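Local structure of methyltransferase domain-containing protein (Serratia marcescens, 7CLU) at residues R52-E55 / Q56-A60; E109-T112 / A113-D117. The protein probably catalyses an S-adenosylmethionine-dependent O-methyl transfer in the biosynthesis of the red pigment prodigiosin. All blocks are in the same frame, centred on the assembly; numbering follows the deposited sequence.

In the fold
Contact 1 comes first along the chain, on helix 51-63 in the N-terminal dimerisation region; contact 2 follows on the short helix 110-116, within the range of the methyltransferase family. Inside one subunit they are well apart, with centres 35 Å from each other and nearest atoms about 23 Å. The dimer is what brings them together: Ser53 OG of contact 1 is hydrogen-bonded to Val114 O of the second subunit, so contact 1 of one copy lies against contact 2 of the other. Each is one continuous stretch built on a single helix, away from the S-adenosylhomocysteine-binding residues and the probable catalytic histidine, and both belong to the surface joining the two subunits.

Contact 1: residues R52-E55 / Q56-A60; sequences RSTE and QLLIA
The Gln56 side-chain amide turns its oxygen end back on the preceding turn: OE1 lies 3.5 Å from Ser53 CA and 3.7 Å from Arg52 O. Neither atom sits over a face of the amide; they lie slightly off its plane, on opposite sides. Gln56 CG stands beside its own backbone N (chi1 -77°), which leads the chain back along the helix toward Arg52. At the other end of the amide, NE2 is hydrogen-bonded to Ser292 OG of the second subunit, which helps fix the amide's rotation. The Arg52 guanidinium heads away from the turn into a salt bridge with Glu252 of the second subunit, while the Glu55 carboxylate makes a long, weak ion pair with Lys282 of that subunit. All this sits on helix 51-63, which follows helix 40-47 and precedes the hairpin of strands 68-70 and 73-75, an order consistent with the winged-helix-like dimerisation domain of this O-methyltransferase family. Four i to i+4 backbone bonds hold the two turns, the straightest being Ile59 N to Glu55 O at 2.8 Å, with an N-H...O angle of 173°. On the flank facing helix 40-47, Thr54 and Leu58 run side by side, CG2 of Thr54 resting 3.8 Å from CD1 of Leu58. Thr54 OG1 takes the position beside the backbone N (chi1 -59°) and is hydrogen-bonded to Pro50 O, leaving the methyl for the leucine. Leu58 CG also presses on Thr54 O at 3.2 Å. The Glu55 chain passes at an angle to that of Ile59, and the glutamate's CG meets CD1 of the isoleucine at 3.9 Å.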
loop_
_atom_site.group_PDB
_atom_site.type_symbol
_atom_site.label_atom_id
_atom_site.label_comp_id
_atom_site.label_asym_id
_atom_site.label_seq_id
_atom_site.Cartn_x
_atom_site.Cartn_y
_atom_site.Cartn_z
ATOM N N ARG A 52 -20.859 6.239 -12.169
ATOM C CA ARG A 52 -20.074 5.081 -12.590
ATOM C C ARG A 52 -18.819 4.902 -11.745
ATOM O O ARG A 52 -18.531 3.802 -11.260
ATOM C CB ARG A 52 -19.691 5.240 -14.057
ATOM C CG ARG A 52 -19.973 4.043 -14.917
ATOM C CD ARG A 52 -19.882 4.443 -16.363
ATOM N NE ARG A 52 -21.020 3.990 -17.140
ATOM C CZ ARG A 52 -21.139 4.188 -18.449
ATOM N NH1 ARG A 52 -20.184 4.833 -19.113
ATOM N NH2 ARG A 52 -22.201 3.738 -19.095
ATOM N N SER A 53 -18.034 5.962 -11.592
ATOM C CA SER A 53 -16.798 5.837 -10.829
ATOM C C SER A 53 -17.075 5.645 -9.344
ATOM O O SER A 53 -16.365 4.881 -8.681
ATOM C CB SER A 53 -15.909 7.057 -11.053
ATOM O OG SER A 53 -16.578 8.255 -10.691
ATOM N N THR A 54 -18.071 6.355 -8.794
ATOM C CA THR A 54 -18.480 6.084 -7.416
ATOM C C THR A 54 -18.831 4.615 -7.239
ATOM O O THR A 54 -18.433 3.993 -6.244
ATOM C CB THR A 54 -19.666 6.956 -6.998
ATOM O OG1 THR A 54 -19.321 8.339 -7.125
ATOM C CG2 THR A 54 -20.061 6.668 -5.519
ATOM N N GLU A 55 -19.529 4.028 -8.223
ATOM C CA GLU A 55 -19.888 2.615 -8.133
ATOM C C GLU A 55 -18.644 1.737 -8.140
ATOM O O GLU A 55 -18.565 0.755 -7.393
ATOM C CB GLU A 55 -20.843 2.212 -9.274
ATOM C CG GLU A 55 -21.434 0.827 -9.012
ATOM C CD GLU A 55 -22.451 0.340 -10.053
ATOM O OE1 GLU A 55 -22.595 0.946 -11.122
ATOM O OE2 GLU A 55 -23.125 -0.669 -9.771
ATOM N N GLN A 56 -17.635 2.111 -8.934
ATOM C CA GLN A 56 -16.395 1.342 -8.956
ATOM C C GLN A 56 -15.717 1.361 -7.596
ATOM O O GLN A 56 -15.179 0.343 -7.145
ATOM C CB GLN A 56 -15.443 1.880 -10.030
ATOM C CG GLN A 56 -15.803 1.462 -11.453
ATOM C CD GLN A 56 -14.963 2.188 -12.494
ATOM O OE1 GLN A 56 -15.154 3.376 -12.734
ATOM N NE2 GLN A 56 -14.028 1.480 -13.108
ATOM N N LEU A 57 -15.701 2.520 -6.944
ATOM C CA LEU A 57 -15.134 2.591 -5.603
ATOM C C LEU A 57 -15.963 1.769 -4.617
ATOM O O LEU A 57 -15.409 1.047 -3.784
ATOM C CB LEU A 57 -15.047 4.050 -5.161
ATOM C CG LEU A 57 -14.442 4.271 -3.785
ATOM C CD1 LEU A 57 -13.085 3.583 -3.663
ATOM C CD2 LEU A 57 -14.346 5.774 -3.518
ATOM N N LEU A 58 -17.290 1.837 -4.734
ATOM C CA LEU A 58 -18.170 1.116 -3.810
ATOM C C LEU A 58 -17.994 -0.389 -3.933
ATOM O O LEU A 58 -17.899 -1.096 -2.920
ATOM C CB LEU A 58 -19.623 1.502 -4.075
ATOM C CG LEU A 58 -19.959 2.925 -3.652
ATOM C CD1 LEU A 58 -21.274 3.315 -4.293
ATOM C CD2 LEU A 58 -20.022 3.014 -2.137
ATOM N N ILE A 59 -17.997 -0.898 -5.173
ATOM C CA ILE A 59 -17.820 -2.327 -5.410
ATOM C C ILE A 59 -16.500 -2.802 -4.829
ATOM O O ILE A 59 -16.421 -3.879 -4.231
ATOM C CB ILE A 59 -17.910 -2.627 -6.917
ATOM C CG1 ILE A 59 -19.336 -2.417 -7.429
ATOM C CG2 ILE A 59 -17.418 -4.032 -7.230
ATOM C CD1 ILE A 59 -19.440 -2.571 -8.967
ATOM N N ALA A 60 -15.435 -2.017 -5.020
ATOM C CA ALA A 60 -14.147 -2.359 -4.433
ATOM C C ALA A 60 -14.234 -2.404 -2.912
ATOM O O ALA A 60 -13.738 -3.343 -2.286
ATOM C CB ALA A 60 -13.070 -1.353 -4.883
#

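Contact 2: residues E109-T112 / A113-D117; sequences ELKT and AVRND
Leu110 and Val114 cross at a slant, one turn apart on the short helix 110-116, with CD1 of the leucine 4.0 Å from CG2 of the valine. Glu109 is the N-cap residue, and the helix ends at Asn116. The Leu110–Val114 flank is buried: Val297 and Leu296 of helix 286-298 lie against it, and Ala23 of the second subunit packs on Leu110. Lys111 and Arg115 lie side by side and point the same way. The lysine chain is extended, whereas the arginine bends at chi2 and chi3, bringing NH2 within 4.0 Å of Lys111 CE. The two positive ends are close, NZ of Lys111 being 4.5 Å from NH2 of Arg115, so some mutual repulsion is likely. Backbone bonds from i+4 to i bind the turn, among them Val114 N to Leu110 O at 2.9 Å. Thr112 and Asn116, like Lys111 and Arg115, lie side by side and point the same way. With Thr112 CG2 anti to the backbone N, the methyl faces the next turn and comes within 3.3 Å of Asn116 ND2.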
loop_
_atom_site.group_PDB
_atom_site.type_symbol
_atom_site.label_atom_id
_atom_site.label_comp_id
_atom_site.label_asym_id
_atom_site.label_seq_id
_atom_site.Cartn_x
_atom_site.Cartn_y
_atom_site.Cartn_z
ATOM N N GLU A 109 9.324 7.086 -4.124
ATOM C CA GLU A 109 10.756 7.218 -4.366
ATOM C C GLU A 109 11.589 6.457 -3.332
ATOM O O GLU A 109 12.714 6.859 -3.015
ATOM C CB GLU A 109 11.142 8.700 -4.395
ATOM C CG GLU A 109 10.402 9.512 -5.461
ATOM C CD GLU A 109 10.779 9.089 -6.878
ATOM O OE1 GLU A 109 11.982 9.082 -7.194
ATOM O OE2 GLU A 109 9.876 8.730 -7.668
ATOM N N LEU A 110 11.041 5.358 -2.793
ATOM C CA LEU A 110 11.802 4.538 -1.853
ATOM C C LEU A 110 13.133 4.087 -2.450
ATOM O O LEU A 110 14.154 4.050 -1.745
ATOM C CB LEU A 110 10.982 3.324 -1.416
ATOM C CG LEU A 110 11.734 2.325 -0.515
ATOM C CD1 LEU A 110 12.107 2.978 0.814
ATOM C CD2 LEU A 110 10.915 1.056 -0.284
ATOM N N LYS A 111 13.132 3.700 -3.736
ATOM C CA LYS A 111 14.352 3.198 -4.360
ATOM C C LYS A 111 15.479 4.208 -4.214
ATOM O O LYS A 111 16.605 3.850 -3.849
ATOM C CB LYS A 111 14.101 2.881 -5.838
ATOM C CG LYS A 111 15.379 2.802 -6.705
ATOM C CD LYS A 111 15.046 2.492 -8.164
ATOM C CE LYS A 111 16.070 3.097 -9.123
ATOM N NZ LYS A 111 15.858 2.652 -10.537
ATOM N N THR A 112 15.176 5.485 -4.452
ATOM C CA THR A 112 16.207 6.513 -4.380
ATOM C C THR A 112 16.585 6.815 -2.933
ATOM O O THR A 112 17.745 7.157 -2.652
ATOM C CB THR A 112 15.719 7.767 -5.113
ATOM O OG1 THR A 112 15.463 7.432 -6.478
ATOM C CG2 THR A 112 16.759 8.895 -5.055
ATOM N N ALA A 113 15.629 6.686 -2.004
ATOM C CA ALA A 113 15.941 6.888 -0.589
ATOM C C ALA A 113 16.910 5.827 -0.092
ATOM O O ALA A 113 17.786 6.111 0.732
ATOM C CB ALA A 113 14.660 6.874 0.259
ATOM N N VAL A 114 16.780 4.599 -0.588
ATOM C CA VAL A 114 17.728 3.567 -0.199
ATOM C C VAL A 114 19.057 3.787 -0.904
ATOM O O VAL A 114 20.128 3.555 -0.331
ATOM C CB VAL A 114 17.158 2.165 -0.488
ATOM C CG1 VAL A 114 18.188 1.095 -0.136
ATOM C CG2 VAL A 114 15.884 1.924 0.316
ATOM N N ARG A 115 19.001 4.235 -2.158
ATOM C CA ARG A 115 20.222 4.493 -2.900
ATOM C C ARG A 115 21.042 5.594 -2.238
ATOM O O ARG A 115 22.275 5.518 -2.205
ATOM C CB ARG A 115 19.877 4.846 -4.348
ATOM C CG ARG A 115 21.069 5.241 -5.205
ATOM C CD ARG A 115 21.588 4.045 -5.969
ATOM N NE ARG A 115 20.666 3.635 -7.022
ATOM C CZ ARG A 115 20.788 2.502 -7.702
ATOM N NH1 ARG A 115 21.792 1.679 -7.428
ATOM N NH2 ARG A 115 19.908 2.191 -8.646
ATOM N N ASN A 116 20.378 6.607 -1.665
ATOM C CA ASN A 116 21.072 7.764 -1.110
ATOM C C ASN A 116 21.073 7.830 0.410
ATOM O O ASN A 116 21.744 8.709 0.968
ATOM C CB ASN A 116 20.462 9.056 -1.667
ATOM C CG ASN A 116 20.573 9.134 -3.171
ATOM O OD1 ASN A 116 21.505 8.594 -3.752
ATOM N ND2 ASN A 116 19.624 9.801 -3.811
ATOM N N ASP A 117 20.374 6.921 1.088
ATOM C CA ASP A 117 20.108 6.999 2.524
ATOM C C ASP A 117 19.720 8.416 2.937
ATOM O O ASP A 117 20.326 9.028 3.816
ATOM C CB ASP A 117 21.289 6.497 3.345
ATOM C CG ASP A 117 20.981 6.464 4.827
ATOM O OD1 ASP A 117 19.819 6.168 5.194
ATOM O OD2 ASP A 117 21.890 6.759 5.627
#